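Side-chain contacts in OTU domain-containing protein wMelOTU (Wolbachia pipientis wMel, PDB 6W9O), which probably removes ubiquitin from modified proteins as an OTU-family cysteine protease, and is classed as a bacterial effector deubiquitinase: residues 64-69 / 137-142; 81-86 / 112-117; 166-169 / 173-176. All coordinates share one frame; numbering follows the deposited sequence. Where two conformers were deposited one is given.

Contact 1: residues 64-69 / 137-142; sequences QQTGEQ and YKVKLH
E68 brings its carboxylate up to the edge of the Y137 ring, with one oxygen opposite each of two neighbouring ring carbons. OE1 of E68 lies in the ring plane, 3.6 Å from CD1 of Y137, and OE2 of E68 stands 3.6 Å from CE1 of Y137. The two oxygens run along the CD1-CE1 edge, while the carboxylate plane is turned 82° to the ring. E68 gets there with CG anti to the backbone N (chi1 -172°) and the chain extended beyond it. Negative oxygens facing ring C-H groups should be mildly favourable. The far end of the tyrosine is held separately, its OH hydrogen-bonded to OD2 of D78. An acetate ion, probably from the crystallisation liquor, sits beside the E68 side chain.

This is where two helices of the OTU domain run out: 53-66 stops after T66 and 126-137 after Y137, the next residues, G67 and K138, take positive phi, and K138 leads straight on toward strand 140-146. T66 finishes its helix with an ST turn, OG1 of T66 accepting from N of E68 at 3.1 Å; the same hydroxyl bonds to O of L62. With OG1 so engaged, the methyl CG2 of T66 is presented to CG1 of V139, a loose 4.4 Å contact, uncertain because V139 was modelled in two conformers. F58 and L62 pack on V139 from helix 53-66.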
loop_
_atom_site.group_PDB
_atom_site.type_symbol
_atom_site.label_atom_id
_atom_site.label_comp_id
_atom_site.label_asym_id
_atom_site.label_seq_id
_atom_site.Cartn_x
_atom_site.Cartn_y
_atom_site.Cartn_z
ATOM N N GLN A 64 3.550 12.133 1.064
ATOM C CA GLN A 64 3.459 13.221 0.100
ATOM C C GLN A 64 2.028 13.715 -0.039
ATOM O O GLN A 64 1.787 14.925 -0.185
ATOM C CB GLN A 64 3.978 12.694 -1.245
ATOM C CG GLN A 64 4.166 13.785 -2.236
ATOM C CD GLN A 64 4.924 13.277 -3.470
ATOM O OE1 GLN A 64 4.301 12.793 -4.346
ATOM N NE2 GLN A 64 6.235 13.449 -3.514
ATOM N N GLN A 65 1.056 12.804 -0.032
ATOM C CA GLN A 65 -0.350 13.144 -0.264
ATOM C C GLN A 65 -0.963 13.815 0.949
ATOM O O GLN A 65 -1.723 14.792 0.805
ATOM C CB GLN A 65 -1.167 11.864 -0.557
ATOM C CG GLN A 65 -0.842 11.235 -1.913
ATOM C CD GLN A 65 -1.280 12.148 -3.057
ATOM O OE1 GLN A 65 -0.567 13.095 -3.411
ATOM N NE2 GLN A 65 -2.472 11.928 -3.598
ATOM N N THR A 66 -0.692 13.286 2.174
ATOM C CA THR A 66 -1.403 13.783 3.368
ATOM C C THR A 66 -0.517 14.461 4.401
ATOM O O THR A 66 -1.040 15.090 5.344
ATOM C CB THR A 66 -2.128 12.639 4.092
ATOM O OG1 THR A 66 -1.151 11.807 4.768
ATOM C CG2 THR A 66 -2.939 11.787 3.133
ATOM N N GLY A 67 0.804 14.373 4.256
ATOM C CA GLY A 67 1.706 14.882 5.237
ATOM C C GLY A 67 1.935 13.947 6.405
ATOM O O GLY A 67 2.809 14.226 7.233
ATOM N N GLU A 68 1.228 12.824 6.476
ATOM C CA GLU A 68 1.385 11.973 7.652
ATOM C C GLU A 68 2.622 11.081 7.475
ATOM O O GLU A 68 2.749 10.379 6.461
ATOM C CB GLU A 68 0.127 11.126 7.827
ATOM C CG GLU A 68 0.189 10.353 9.184
ATOM C CD GLU A 68 -1.170 9.925 9.736
ATOM O OE1 GLU A 68 -2.205 10.033 9.029
ATOM O OE2 GLU A 68 -1.165 9.453 10.895
ATOM N N GLN A 69 3.551 11.155 8.438
ATOM C CA GLN A 69 4.795 10.381 8.414
ATOM C C GLN A 69 4.639 9.154 9.306
ATOM O O GLN A 69 4.458 9.293 10.525
ATOM C CB GLN A 69 5.948 11.228 8.961
ATOM C CG GLN A 69 6.424 12.277 8.025
ATOM C CD GLN A 69 7.570 13.122 8.627
ATOM O OE1 GLN A 69 7.657 13.287 9.834
ATOM N NE2 GLN A 69 8.412 13.661 7.782
ATOM N N TYR A 137 -5.698 4.742 7.960
ATOM C CA TYR A 137 -5.287 6.087 7.539
ATOM C C TYR A 137 -6.346 6.781 6.707
ATOM O O TYR A 137 -6.136 7.944 6.313
ATOM C CB TYR A 137 -3.922 6.048 6.827
ATOM C CG TYR A 137 -2.866 5.588 7.817
ATOM C CD1 TYR A 137 -2.353 6.483 8.744
ATOM C CD2 TYR A 137 -2.422 4.248 7.874
ATOM C CE1 TYR A 137 -1.454 6.101 9.681
ATOM C CE2 TYR A 137 -1.530 3.862 8.831
ATOM C CZ TYR A 137 -1.028 4.781 9.722
ATOM O OH TYR A 137 -0.141 4.402 10.703
ATOM N N LYS A 138 -7.496 6.126 6.485
ATOM C CA LYS A 138 -8.634 6.772 5.806
ATOM C C LYS A 138 -8.225 7.222 4.408
ATOM O O LYS A 138 -8.488 8.344 3.974
ATOM C CB LYS A 138 -9.239 7.917 6.660
ATOM C CG LYS A 138 -9.514 7.470 8.101
ATOM C CD LYS A 138 -10.842 8.005 8.634
ATOM C CE LYS A 138 -10.845 7.866 10.155
ATOM N NZ LYS A 138 -11.446 6.575 10.612
ATOM N N VAL A 139 -7.501 6.325 3.775
ATOM C CA VAL A 139 -7.126 6.469 2.330
ATOM C C VAL A 139 -7.505 5.290 1.380
ATOM O O VAL A 139 -7.996 4.118 1.715
ATOM C CB VAL A 139 -5.614 6.735 2.197
ATOM C CG1 VAL A 139 -5.195 8.020 2.892
ATOM C CG2 VAL A 139 -4.799 5.552 2.694
ATOM N N LYS A 140 -7.571 5.673 0.118
ATOM C CA LYS A 140 -7.782 4.626 -0.906
ATOM C C LYS A 140 -6.419 4.336 -1.493
ATOM O O LYS A 140 -5.615 5.247 -1.658
ATOM C CB LYS A 140 -8.672 5.140 -2.034
ATOM C CG LYS A 140 -10.073 5.441 -1.593
ATOM C CD LYS A 140 -10.696 6.511 -2.492
ATOM C CE LYS A 140 -10.360 7.891 -1.890
ATOM N NZ LYS A 140 -11.138 9.044 -2.459
ATOM N N LEU A 141 -6.137 3.064 -1.811
ATOM C CA LEU A 141 -4.837 2.683 -2.349
ATOM C C LEU A 141 -5.020 2.315 -3.826
ATOM O O LEU A 141 -5.760 1.361 -4.159
ATOM C CB LEU A 141 -4.339 1.461 -1.589
ATOM C CG LEU A 141 -3.141 0.778 -2.216
ATOM C CD1 LEU A 141 -1.922 1.686 -2.340
ATOM C CD2 LEU A 141 -2.746 -0.447 -1.322
ATOM N N HIS A 142 -4.348 3.031 -4.719
ATOM C CA HIS A 142 -4.350 2.762 -6.150
ATOM C C HIS A 142 -3.076 2.004 -6.484
ATOM O O HIS A 142 -1.963 2.440 -6.134
ATOM C CB HIS A 142 -4.318 4.120 -6.866
ATOM C CG HIS A 142 -4.083 4.042 -8.345
ATOM N ND1 HIS A 142 -3.278 4.971 -8.980
ATOM C CD2 HIS A 142 -4.465 3.137 -9.291
ATOM C CE1 HIS A 142 -3.247 4.683 -10.278
ATOM N NE2 HIS A 142 -3.935 3.558 -10.483
#

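Contact 2: residues 81-86 / 112-117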
loop_
_atom_site.group_PDB
_atom_site.type_symbol
_atom_site.label_atom_id
_atom_site.label_comp_id
_atom_site.label_asym_id
_atom_site.label_seq_id
_atom_site.Cartn_x
_atom_site.Cartn_y
_atom_site.Cartn_z
ATOM N N GLU A 81 -1.429 -5.034 14.996
ATOM C CA GLU A 81 -2.479 -4.621 15.920
ATOM C C GLU A 81 -3.860 -4.954 15.361
ATOM O O GLU A 81 -4.736 -5.407 16.097
ATOM C CB GLU A 81 -2.349 -3.106 16.146
ATOM C CG GLU A 81 -1.127 -2.788 16.993
ATOM C CD GLU A 81 -1.046 -1.322 17.398
ATOM O OE1 GLU A 81 -1.701 -0.466 16.765
ATOM O OE2 GLU A 81 -0.279 -1.046 18.351
ATOM N N PHE A 82 -4.068 -4.722 14.063
ATOM C CA PHE A 82 -5.335 -5.109 13.459
ATOM C C PHE A 82 -5.648 -6.580 13.724
ATOM O O PHE A 82 -6.777 -6.939 14.100
ATOM C CB PHE A 82 -5.272 -4.797 11.959
ATOM C CG PHE A 82 -6.539 -5.117 11.227
ATOM C CD1 PHE A 82 -7.456 -4.120 10.943
ATOM C CD2 PHE A 82 -6.785 -6.432 10.784
ATOM C CE1 PHE A 82 -8.651 -4.403 10.244
ATOM C CE2 PHE A 82 -7.932 -6.721 10.061
ATOM C CZ PHE A 82 -8.892 -5.721 9.796
ATOM N N ALA A 83 -4.652 -7.453 13.541
ATOM C CA ALA A 83 -4.864 -8.887 13.744
ATOM C C ALA A 83 -5.094 -9.255 15.201
ATOM O O ALA A 83 -5.808 -10.226 15.477
ATOM C CB ALA A 83 -3.665 -9.669 13.216
ATOM N N GLN A 84 -4.557 -8.475 16.148
ATOM C CA GLN A 84 -4.783 -8.755 17.563
ATOM C C GLN A 84 -6.114 -8.231 18.092
ATOM O O GLN A 84 -6.533 -8.655 19.174
ATOM C CB GLN A 84 -3.696 -8.076 18.389
ATOM C CG GLN A 84 -2.346 -8.727 18.174
ATOM C CD GLN A 84 -1.230 -7.940 18.819
ATOM O OE1 GLN A 84 -1.250 -6.708 18.838
ATOM N NE2 GLN A 84 -0.243 -8.650 19.337
ATOM N N LYS A 85 -6.755 -7.276 17.428
ATOM C CA LYS A 85 -7.919 -6.574 18.001
ATOM C C LYS A 85 -9.226 -7.012 17.331
ATOM O O LYS A 85 -9.892 -6.209 16.655
ATOM C CB LYS A 85 -7.728 -5.041 17.861
ATOM C CG LYS A 85 -6.585 -4.505 18.747
ATOM C CD LYS A 85 -6.349 -3.013 18.498
ATOM C CE LYS A 85 -5.121 -2.510 19.258
ATOM N NZ LYS A 85 -4.941 -1.051 18.944
ATOM N N ASN A 86 -9.626 -8.254 17.613
ATOM C CA ASN A 86 -10.921 -8.806 17.136
ATOM C C ASN A 86 -11.099 -8.477 15.654
ATOM O O ASN A 86 -12.059 -7.775 15.317
ATOM C CB ASN A 86 -12.074 -8.226 17.959
ATOM C CG ASN A 86 -13.415 -8.851 17.648
ATOM O OD1 ASN A 86 -14.446 -8.186 17.737
ATOM N ND2 ASN A 86 -13.417 -10.124 17.294
ATOM N N ASN A 112 0.133 -16.723 14.413
ATOM C CA ASN A 112 1.308 -16.781 13.548
ATOM C C ASN A 112 1.482 -15.486 12.765
ATOM O O ASN A 112 2.604 -14.977 12.639
ATOM C CB ASN A 112 1.203 -17.943 12.574
ATOM C CG ASN A 112 1.280 -19.266 13.260
ATOM O OD1 ASN A 112 0.954 -20.295 12.668
ATOM N ND2 ASN A 112 1.719 -19.259 14.511
ATOM N N TYR A 113 0.376 -14.936 12.240
ATOM C CA TYR A 113 0.433 -13.663 11.511
ATOM C C TYR A 113 1.005 -12.553 12.378
ATOM O O TYR A 113 1.819 -11.755 11.900
ATOM C CB TYR A 113 -0.986 -13.267 11.054
ATOM C CG TYR A 113 -1.050 -11.953 10.279
ATOM C CD1 TYR A 113 -1.132 -10.715 10.931
ATOM C CD2 TYR A 113 -1.001 -11.949 8.884
ATOM C CE1 TYR A 113 -1.173 -9.524 10.210
ATOM C CE2 TYR A 113 -1.040 -10.757 8.160
ATOM C CZ TYR A 113 -1.145 -9.546 8.834
ATOM O OH TYR A 113 -1.194 -8.345 8.115
ATOM N N THR A 114 0.571 -12.457 13.648
ATOM C CA THR A 114 1.027 -11.330 14.466
ATOM C C THR A 114 2.546 -11.368 14.647
ATOM O O THR A 114 3.180 -10.317 14.795
ATOM C CB THR A 114 0.297 -11.285 15.821
ATOM O OG1 THR A 114 0.659 -12.433 16.593
ATOM C CG2 THR A 114 -1.209 -11.327 15.626
ATOM N N ALA A 115 3.141 -12.560 14.631
ATOM C CA ALA A 115 4.604 -12.645 14.661
ATOM C C ALA A 115 5.202 -12.392 13.279
ATOM O O ALA A 115 6.148 -11.609 13.137
ATOM C CB ALA A 115 5.044 -14.005 15.186
ATOM N N ASP A 116 4.656 -13.059 12.254
ATOM C CA ASP A 116 5.278 -13.023 10.933
ATOM C C ASP A 116 5.235 -11.633 10.317
ATOM O O ASP A 116 6.167 -11.259 9.580
ATOM C CB ASP A 116 4.577 -14.003 9.999
ATOM C CG ASP A 116 5.457 -14.373 8.772
ATOM O OD1 ASP A 116 6.692 -14.608 8.942
ATOM O OD2 ASP A 116 4.908 -14.436 7.645
ATOM N N ILE A 117 4.164 -10.849 10.558
ATOM C CA ILE A 117 4.009 -9.571 9.894
ATOM C C ILE A 117 5.074 -8.563 10.321
ATOM O O ILE A 117 5.316 -7.606 9.597
ATOM C CB ILE A 117 2.570 -9.047 10.081
ATOM C CG1 ILE A 117 2.243 -7.899 9.087
ATOM C CG2 ILE A 117 2.370 -8.510 11.531
ATOM C CD1 ILE A 117 2.334 -8.321 7.630
HETATM O O HOH W 1 -0.813 -11.670 19.563
#
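The Y113 ring receives A83 obliquely, neither squarely over a face nor at the edge: CB of A83 is 3.6 Å from CD1 of Y113 and 3.9 Å from CE1 of Y113. One face of the ring takes I117, four residues on in the chain, CB of I117 lying 3.8 Å above the plane and displaced toward the rim. F91 meets the ring edge-to-face, and the OH of Y113 is hydrogen-bonded to OE2 of E129, which would fix how the ring lies in this buried place. CG of Y113 is anti to the backbone N (chi1 -180°), sending the ring off toward helix 126-137, where I132 touches it.

Here helix 72-84 packs on helix 105-116 in the helical part of the OTU domain, and the small A83 probably lets them come close: its CA is 6.4 Å from CA of T114. The threonine methyl fills the angle between two neighbours, CG2 of T114 being 3.8 Å from both CB of A83 and CG of Q84. Its hydroxyl sits between the backbone N and the carbonyl carbon (chi1 66°), where OG1 of T114 is hydrogen-bonded to O of D111 one turn back. Q84 lies at the exposed border, its extended chain running obliquely across T114. Beyond that apolar touch a water links the two: it accepts from NE2 of Q84 at 3.1 Å and donates, weakly, to OG1 of T114 at 3.4 Å.

Contact 3: residues 166-169 / 173-176; sequences KSAG and KVDY
NZ of K173 is hydrogen-bonded to the carbonyl O of E170, within the turn that joins the two segments. The loop leaves strand 164-167, the outermost strand on this side of the mixed sheet of the OTU domain, and turns back on itself so that 173-176 passes the strand's end on its way to strand 181-188. The lysine chain runs straight out from CG and bends only at its last torsion (chi4 70°). Although CB of K173 points away from 166-169, CG of K173 still comes 3.6 Å from O of G169, so the root of the side chain brushes that carbonyl. N of K173 is close to the same oxygen, 3.2 Å from O of G169, but the angle is poor and the pair does not count as a bond.

The apolar half of the contact is a single meeting of methyl groups: CB of A168 is directed toward the returning chain and lies 3.7 Å from CG2 of V174. Both residues are also placed by the sheet. A168 shares a backbone hydrogen bond with H157 on the adjacent strand 155-161, and its methyl touches H157 and L159, while V174 reaches H157 and also H142 of strand 140-146. Thus V174 bridges from the edge strand's end to the histidines on the sheet. With CG1 anti to the backbone N (chi1 179°), CG2 of V174 lies beside the backbone N and faces A168, while CG1 of V174 stands 3.8 Å above one face of the Y176 ring, offset toward its rim.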
loop_
_atom_site.group_PDB
_atom_site.type_symbol
_atom_site.label_atom_id
_atom_site.label_comp_id
_atom_site.label_asym_id
_atom_site.label_seq_id
_atom_site.Cartn_x
_atom_site.Cartn_y
_atom_site.Cartn_z
ATOM N N LYS A 166 -11.045 -3.636 -5.925
ATOM C CA LYS A 166 -11.856 -3.639 -7.142
ATOM C C LYS A 166 -11.035 -3.063 -8.300
ATOM O O LYS A 166 -10.156 -2.220 -8.105
ATOM C CB LYS A 166 -13.132 -2.773 -6.968
ATOM C CG LYS A 166 -12.789 -1.521 -6.135
ATOM C CD LYS A 166 -13.798 -0.391 -6.034
ATOM C CE LYS A 166 -13.143 0.765 -5.247
ATOM N NZ LYS A 166 -12.422 0.217 -4.041
ATOM N N SER A 167 -11.358 -3.473 -9.519
ATOM C CA SER A 167 -10.752 -2.838 -10.687
ATOM C C SER A 167 -11.266 -1.415 -10.809
ATOM O O SER A 167 -12.436 -1.141 -10.522
ATOM C CB SER A 167 -11.220 -3.582 -11.935
ATOM O OG SER A 167 -10.740 -4.913 -11.877
ATOM N N ALA A 168 -10.408 -0.504 -11.268
ATOM C CA ALA A 168 -10.874 0.868 -11.481
ATOM C C ALA A 168 -11.712 0.902 -12.757
ATOM O O ALA A 168 -11.171 0.870 -13.865
ATOM C CB ALA A 168 -9.670 1.795 -11.560
ATOM N N GLY A 169 -13.041 0.908 -12.612
ATOM C CA GLY A 169 -13.960 0.969 -13.725
ATOM C C GLY A 169 -14.680 2.306 -13.777
ATOM O O GLY A 169 -14.315 3.248 -13.094
ATOM N N LYS A 173 -13.278 5.490 -11.073
ATOM C CA LYS A 173 -12.114 5.942 -11.824
ATOM C C LYS A 173 -11.045 6.431 -10.862
ATOM O O LYS A 173 -11.336 7.046 -9.832
ATOM C CB LYS A 173 -12.512 7.069 -12.807
ATOM C CG LYS A 173 -13.591 6.718 -13.812
ATOM C CD LYS A 173 -13.739 7.774 -14.926
ATOM C CE LYS A 173 -14.804 7.416 -15.931
ATOM N NZ LYS A 173 -16.199 7.491 -15.389
ATOM N N VAL A 174 -9.782 6.173 -11.199
ATOM C CA VAL A 174 -8.694 6.685 -10.384
ATOM C C VAL A 174 -8.711 8.198 -10.477
ATOM O O VAL A 174 -8.829 8.747 -11.567
ATOM C CB VAL A 174 -7.361 6.157 -10.940
ATOM C CG1 VAL A 174 -6.197 6.678 -10.128
ATOM C CG2 VAL A 174 -7.387 4.584 -10.938
ATOM N N ASP A 175 -8.534 8.860 -9.345
ATOM C CA ASP A 175 -8.540 10.326 -9.309
ATOM C C ASP A 175 -7.135 10.730 -8.889
ATOM O O ASP A 175 -6.771 10.566 -7.723
ATOM C CB ASP A 175 -9.550 10.783 -8.253
ATOM C CG ASP A 175 -9.703 12.279 -8.208
ATOM O OD1 ASP A 175 -8.829 13.002 -8.747
ATOM O OD2 ASP A 175 -10.752 12.722 -7.683
ATOM N N TYR A 176 -6.360 11.296 -9.827
ATOM C CA TYR A 176 -4.996 11.710 -9.533
ATOM C C TYR A 176 -4.922 13.085 -8.876
ATOM O O TYR A 176 -3.807 13.571 -8.619
ATOM C CB TYR A 176 -4.192 11.702 -10.837
ATOM C CG TYR A 176 -3.878 10.297 -11.364
ATOM C CD1 TYR A 176 -2.839 9.573 -10.810
ATOM C CD2 TYR A 176 -4.587 9.753 -12.407
ATOM C CE1 TYR A 176 -2.493 8.310 -11.272
ATOM C CE2 TYR A 176 -4.258 8.462 -12.894
ATOM C CZ TYR A 176 -3.200 7.802 -12.307
ATOM O OH TYR A 176 -2.852 6.511 -12.779
#

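In the fold
From the N terminus, the chain leaves helix 53-66 at residues 64-69 and makes a long, helix-rich excursion before contact 1 closes it at 137-142, the lead into strand 140-146. Contact 2 is nested inside that loop, pairing the end of helix 72-84 with helix 105-116; its centre is about 22 Å from that of contact 1, and the two do not touch. Contact 3 follows in series and closes a short loop after edge strand 164-167, on the opposite side of the chain's centre from contact 2. Contacts 1 and 3 reach the same sheet and meet directly: CE1 of H142 packs 3.1 Å from OH of Y176 and 3.6 Å from CG1 of V174.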